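Local coordinates for protein vestitone reductase (Medicago sativa, PDB 2P4H) that catalyses the stereospecific, NADPH-dependent reduction of (3R)-vestitone to the corresponding isoflavanol, the penultimate step in synthesis of the phytoalexin medicarpin, at residues L166-V171 with G244-C249; V183-P188 with R232-L237. All coordinates share one frame; numbering follows the deposited sequence.

Interaction 1: residues L166-V171 with G244-C249; sequences LAEKAV and GGRYNC
Glu168 on a turn of helix and Arg246 on a strand face each other with their CA atoms 9.2 Å apart, the nearest CA pair between 166-171 and 244-249, a gap that the two long side chains span. The two chains cross at about a right angle and meet in a buried salt bridge. Arg246 presents the side of its guanidinium: NE donates to Glu168 OE2 at 2.8 Å with an N-H...O angle of 169°, and NH2 donates to Glu168 OE1 at 3.0 Å. Both oxygens lie close to the guanidinium plane, yet the carboxylate is turned 48° from it, and both donors come in from above the carboxylate plane. Glu168 reaches across with CG anti to the backbone N (chi1 -162°) and an extended chain, whereas Arg246 bends about CG-CD to turn this edge toward the acid. Further bonds fix both groups: Ser124 OG binds OE1 and Thr184 OG1 binds OE2, while Arg246 NH1 is held by the carbonyls of Glu141 and Asp143. Two donors thus grip each carboxylate oxygen, which would be expected to favour the ionised acid. The bridge passes over strand 182-187, which lies beside edge strand 245-248 in the parallel sheet, and ties that edge to helix 158-177, whose Ala167 and Val171 pack on helix 95-111.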
# COMPACT_ATOMS: atom_id res chain seq x y z
N LEU A 166 -2.10 1.73 -15.15
CA LEU A 166 -3.39 1.80 -15.83
C LEU A 166 -4.54 1.89 -14.84
O LEU A 166 -5.50 2.63 -15.05
CB LEU A 166 -3.58 0.57 -16.73
CG LEU A 166 -2.62 0.45 -17.91
CD1 LEU A 166 -2.94 -0.81 -18.70
CD2 LEU A 166 -2.74 1.68 -18.80
N ALA A 167 -4.45 1.13 -13.75
CA ALA A 167 -5.50 1.14 -12.74
C ALA A 167 -5.66 2.50 -12.08
O ALA A 167 -6.77 3.02 -11.97
CB ALA A 167 -5.24 0.08 -11.69
N GLU A 168 -4.55 3.10 -11.65
CA GLU A 168 -4.65 4.39 -10.99
C GLU A 168 -5.18 5.47 -11.93
O GLU A 168 -6.00 6.30 -11.54
CB GLU A 168 -3.30 4.85 -10.43
CG GLU A 168 -3.48 5.95 -9.38
CD GLU A 168 -2.19 6.65 -8.97
OE1 GLU A 168 -1.10 6.08 -9.17
OE2 GLU A 168 -2.29 7.77 -8.43
N LYS A 169 -4.72 5.44 -13.18
CA LYS A 169 -5.20 6.42 -14.15
C LYS A 169 -6.70 6.27 -14.35
O LYS A 169 -7.42 7.27 -14.42
CB LYS A 169 -4.47 6.26 -15.49
CG LYS A 169 -3.03 6.72 -15.46
CD LYS A 169 -2.44 6.76 -16.86
CE LYS A 169 -1.05 7.38 -16.86
NZ LYS A 169 -0.51 7.51 -18.24
N ALA A 170 -7.17 5.03 -14.43
CA ALA A 170 -8.59 4.78 -14.64
C ALA A 170 -9.42 5.30 -13.46
O ALA A 170 -10.48 5.90 -13.65
CB ALA A 170 -8.84 3.29 -14.84
N VAL A 171 -8.92 5.08 -12.25
CA VAL A 171 -9.61 5.53 -11.05
C VAL A 171 -9.72 7.05 -11.00
O VAL A 171 -10.79 7.60 -10.74
CB VAL A 171 -8.88 5.02 -9.78
CG1 VAL A 171 -9.40 5.73 -8.54
CG2 VAL A 171 -9.09 3.51 -9.64
N GLY A 244 -8.82 16.36 -3.36
CA GLY A 244 -8.73 14.99 -3.82
C GLY A 244 -7.59 14.94 -4.82
O GLY A 244 -7.04 15.99 -5.18
N GLY A 245 -7.22 13.75 -5.26
CA GLY A 245 -6.13 13.62 -6.21
C GLY A 245 -5.07 12.65 -5.71
O GLY A 245 -5.33 11.85 -4.81
N ARG A 246 -3.87 12.73 -6.29
CA ARG A 246 -2.77 11.84 -5.92
C ARG A 246 -1.93 12.36 -4.77
O ARG A 246 -1.65 13.56 -4.68
CB ARG A 246 -1.82 11.63 -7.10
CG ARG A 246 -2.46 11.36 -8.45
CD ARG A 246 -1.36 11.17 -9.47
NE ARG A 246 -0.76 9.84 -9.41
CZ ARG A 246 0.41 9.51 -9.94
NH1 ARG A 246 1.16 10.43 -10.55
NH2 ARG A 246 0.83 8.25 -9.90
N TYR A 247 -1.49 11.45 -3.91
CA TYR A 247 -0.62 11.81 -2.79
C TYR A 247 0.43 10.74 -2.57
O TYR A 247 0.10 9.57 -2.32
CB TYR A 247 -1.41 11.95 -1.49
CG TYR A 247 -2.26 13.20 -1.39
CD1 TYR A 247 -1.75 14.37 -0.83
CD2 TYR A 247 -3.57 13.20 -1.86
CE1 TYR A 247 -2.53 15.52 -0.75
CE2 TYR A 247 -4.36 14.35 -1.78
CZ TYR A 247 -3.83 15.50 -1.23
OH TYR A 247 -4.60 16.64 -1.17
N ASN A 248 1.70 11.12 -2.67
CA ASN A 248 2.79 10.19 -2.37
C ASN A 248 2.70 10.00 -0.86
O ASN A 248 2.40 10.95 -0.13
CB ASN A 248 4.16 10.81 -2.68
CG ASN A 248 4.58 10.66 -4.13
OD1 ASN A 248 4.12 9.75 -4.83
ND2 ASN A 248 5.47 11.53 -4.57
N CYS A 249 2.96 8.79 -0.38
CA CYS A 249 2.96 8.51 1.06
C CYS A 249 4.22 7.68 1.25
O CYS A 249 4.18 6.47 1.51
CB CYS A 249 1.71 7.72 1.43
SG CYS A 249 1.49 7.51 3.20

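Interaction 2: residues V183-P188 with R232-L237; sequences VTLILP and RAHIYL
Leu185 and Leu237 form the middle of an apolar seam between strand 183-187 and helix 232-237, which run nearly antiparallel at 160° with their axes 10.6 Å apart. The close packing rests on four buried side chains. Leu237 points at the strand and puts a single methyl, CD1, against two partners: Val183 CG1 lies 3.7 Å from Leu237 CD1, and Leu185 CD2 lies 3.8 Å from the same carbon. Val183 and Leu237 cross at about a right angle; with CG1 anti to the backbone N (chi1 159°), Val183 brings that branch to the helix.

Leu185 divides its two methyls between successive turns. While CD2 goes to Leu237, CD1 sits over one face of the His234 ring, 3.7 Å from the centroid and 26° off the normal, a CH-pi contact displaced toward the rim. The CB of His234 does not point straight at the strand, but its ring comes in close to it and lies face-on to that methyl. Phe79 meets this imidazole edge-to-face, and Ile17 of helix 12-23 and Ile121 of strand 119-125 also touch His234.

Ala233 CB stays 4.6 Å from Leu185 CD1. Toward the C-terminal end of the strand the fit is looser: Leu187, though directed at the helix, makes no close contact with it and packs on Leu13 and Thr123 instead. The far side of the helix carries the partly exposed Arg232, Ile235 and Tyr236, with Arg232 in a salt bridge to Asp229. A helix laid antiparallel to a strand of the parallel sheet, next to helix 12-23, which follows the predicted glycine-rich NADP(+)-binding segment, is characteristic of the layered alpha/beta Rossmann fold of the NAD(P)-dependent epimerase/dehydratase family.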
# COMPACT_ATOMS: atom_id res chain seq x y z
N VAL A 183 -9.13 9.94 -3.79
CA VAL A 183 -7.76 10.20 -3.39
C VAL A 183 -7.02 8.90 -3.70
O VAL A 183 -7.55 7.81 -3.49
CB VAL A 183 -7.62 10.48 -1.87
CG1 VAL A 183 -6.17 10.24 -1.43
CG2 VAL A 183 -8.01 11.91 -1.58
N THR A 184 -5.81 9.03 -4.24
CA THR A 184 -5.00 7.85 -4.51
C THR A 184 -3.73 8.03 -3.70
O THR A 184 -3.20 9.14 -3.60
CB THR A 184 -4.65 7.68 -6.01
OG1 THR A 184 -3.87 8.79 -6.46
CG2 THR A 184 -5.92 7.57 -6.84
N LEU A 185 -3.26 6.95 -3.10
CA LEU A 185 -2.04 7.00 -2.30
C LEU A 185 -0.96 6.20 -3.01
O LEU A 185 -1.11 5.00 -3.23
CB LEU A 185 -2.29 6.43 -0.90
CG LEU A 185 -3.06 7.32 0.08
CD1 LEU A 185 -3.51 6.51 1.28
CD2 LEU A 185 -2.17 8.48 0.52
N ILE A 186 0.11 6.88 -3.38
CA ILE A 186 1.22 6.23 -4.06
C ILE A 186 2.12 5.67 -2.96
O ILE A 186 2.84 6.41 -2.29
CB ILE A 186 1.97 7.25 -4.94
CG1 ILE A 186 0.98 7.92 -5.91
CG2 ILE A 186 3.09 6.56 -5.71
CD1 ILE A 186 1.54 9.15 -6.63
N LEU A 187 2.07 4.36 -2.79
CA LEU A 187 2.81 3.69 -1.73
C LEU A 187 4.08 2.97 -2.15
O LEU A 187 4.10 2.24 -3.14
CB LEU A 187 1.87 2.69 -1.03
CG LEU A 187 0.58 3.29 -0.46
CD1 LEU A 187 -0.34 2.18 0.02
CD2 LEU A 187 0.91 4.25 0.67
N PRO A 188 5.16 3.17 -1.38
CA PRO A 188 6.47 2.56 -1.62
C PRO A 188 6.48 1.20 -0.91
O PRO A 188 5.44 0.55 -0.80
CB PRO A 188 7.41 3.56 -0.99
CG PRO A 188 6.65 3.95 0.25
CD PRO A 188 5.22 4.11 -0.24
N ARG A 232 -2.96 5.47 9.12
CA ARG A 232 -3.25 6.80 9.65
C ARG A 232 -3.55 7.79 8.52
O ARG A 232 -4.43 8.64 8.66
CB ARG A 232 -2.08 7.31 10.50
CG ARG A 232 -1.92 6.57 11.83
CD ARG A 232 -0.74 7.10 12.66
NE ARG A 232 -0.91 8.50 13.04
CZ ARG A 232 -0.35 9.52 12.42
NH1 ARG A 232 0.44 9.32 11.37
NH2 ARG A 232 -0.60 10.76 12.82
N ALA A 233 -2.83 7.67 7.41
CA ALA A 233 -3.04 8.56 6.27
C ALA A 233 -4.43 8.36 5.68
O ALA A 233 -5.08 9.32 5.27
CB ALA A 233 -1.98 8.32 5.21
N HIS A 234 -4.90 7.11 5.63
CA HIS A 234 -6.23 6.82 5.12
C HIS A 234 -7.28 7.51 5.97
O HIS A 234 -8.19 8.17 5.45
CB HIS A 234 -6.50 5.30 5.13
CG HIS A 234 -5.92 4.56 3.97
ND1 HIS A 234 -6.68 4.09 2.92
CD2 HIS A 234 -4.65 4.19 3.70
CE1 HIS A 234 -5.90 3.46 2.06
NE2 HIS A 234 -4.66 3.51 2.51
N ILE A 235 -7.17 7.37 7.28
CA ILE A 235 -8.13 7.99 8.19
C ILE A 235 -8.06 9.51 8.10
O ILE A 235 -9.09 10.19 8.09
CB ILE A 235 -7.89 7.51 9.64
CG1 ILE A 235 -8.17 6.01 9.73
CG2 ILE A 235 -8.78 8.29 10.60
CD1 ILE A 235 -7.87 5.40 11.09
N TYR A 236 -6.85 10.05 8.01
CA TYR A 236 -6.67 11.50 7.91
C TYR A 236 -7.37 12.06 6.67
O TYR A 236 -8.10 13.05 6.75
CB TYR A 236 -5.18 11.85 7.85
CG TYR A 236 -4.94 13.34 7.80
CD1 TYR A 236 -4.92 14.11 8.96
CD2 TYR A 236 -4.79 14.00 6.57
CE1 TYR A 236 -4.77 15.49 8.91
CE2 TYR A 236 -4.64 15.38 6.51
CZ TYR A 236 -4.63 16.12 7.68
OH TYR A 236 -4.47 17.49 7.62
N LEU A 237 -7.14 11.44 5.52
CA LEU A 237 -7.73 11.90 4.27
C LEU A 237 -9.24 11.70 4.23
O LEU A 237 -9.95 12.38 3.49
CB LEU A 237 -7.04 11.23 3.09
CG LEU A 237 -5.57 11.65 2.97
CD1 LEU A 237 -4.85 10.76 1.97
CD2 LEU A 237 -5.50 13.11 2.55

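Both interactions are buried and use the same end of the parallel sheet, where strands 182-187 and 245-248 are neighbours, but they lie on opposite faces of it. Interaction 1 joins helix 158-177 to the edge strand through a two-bond salt bridge; interaction 2 joins helix 227-239 to the adjoining strand through methyl groups and one imidazole face. Strand 182-187 serves both, since its residues alternate: Thr184 faces the ionic side, while Val183 and Leu185 face the apolar one. Backbone pairing links them too, as in Ile186 N to Tyr247 O at 2.9 Å. Each helix leads directly into one of these two strands.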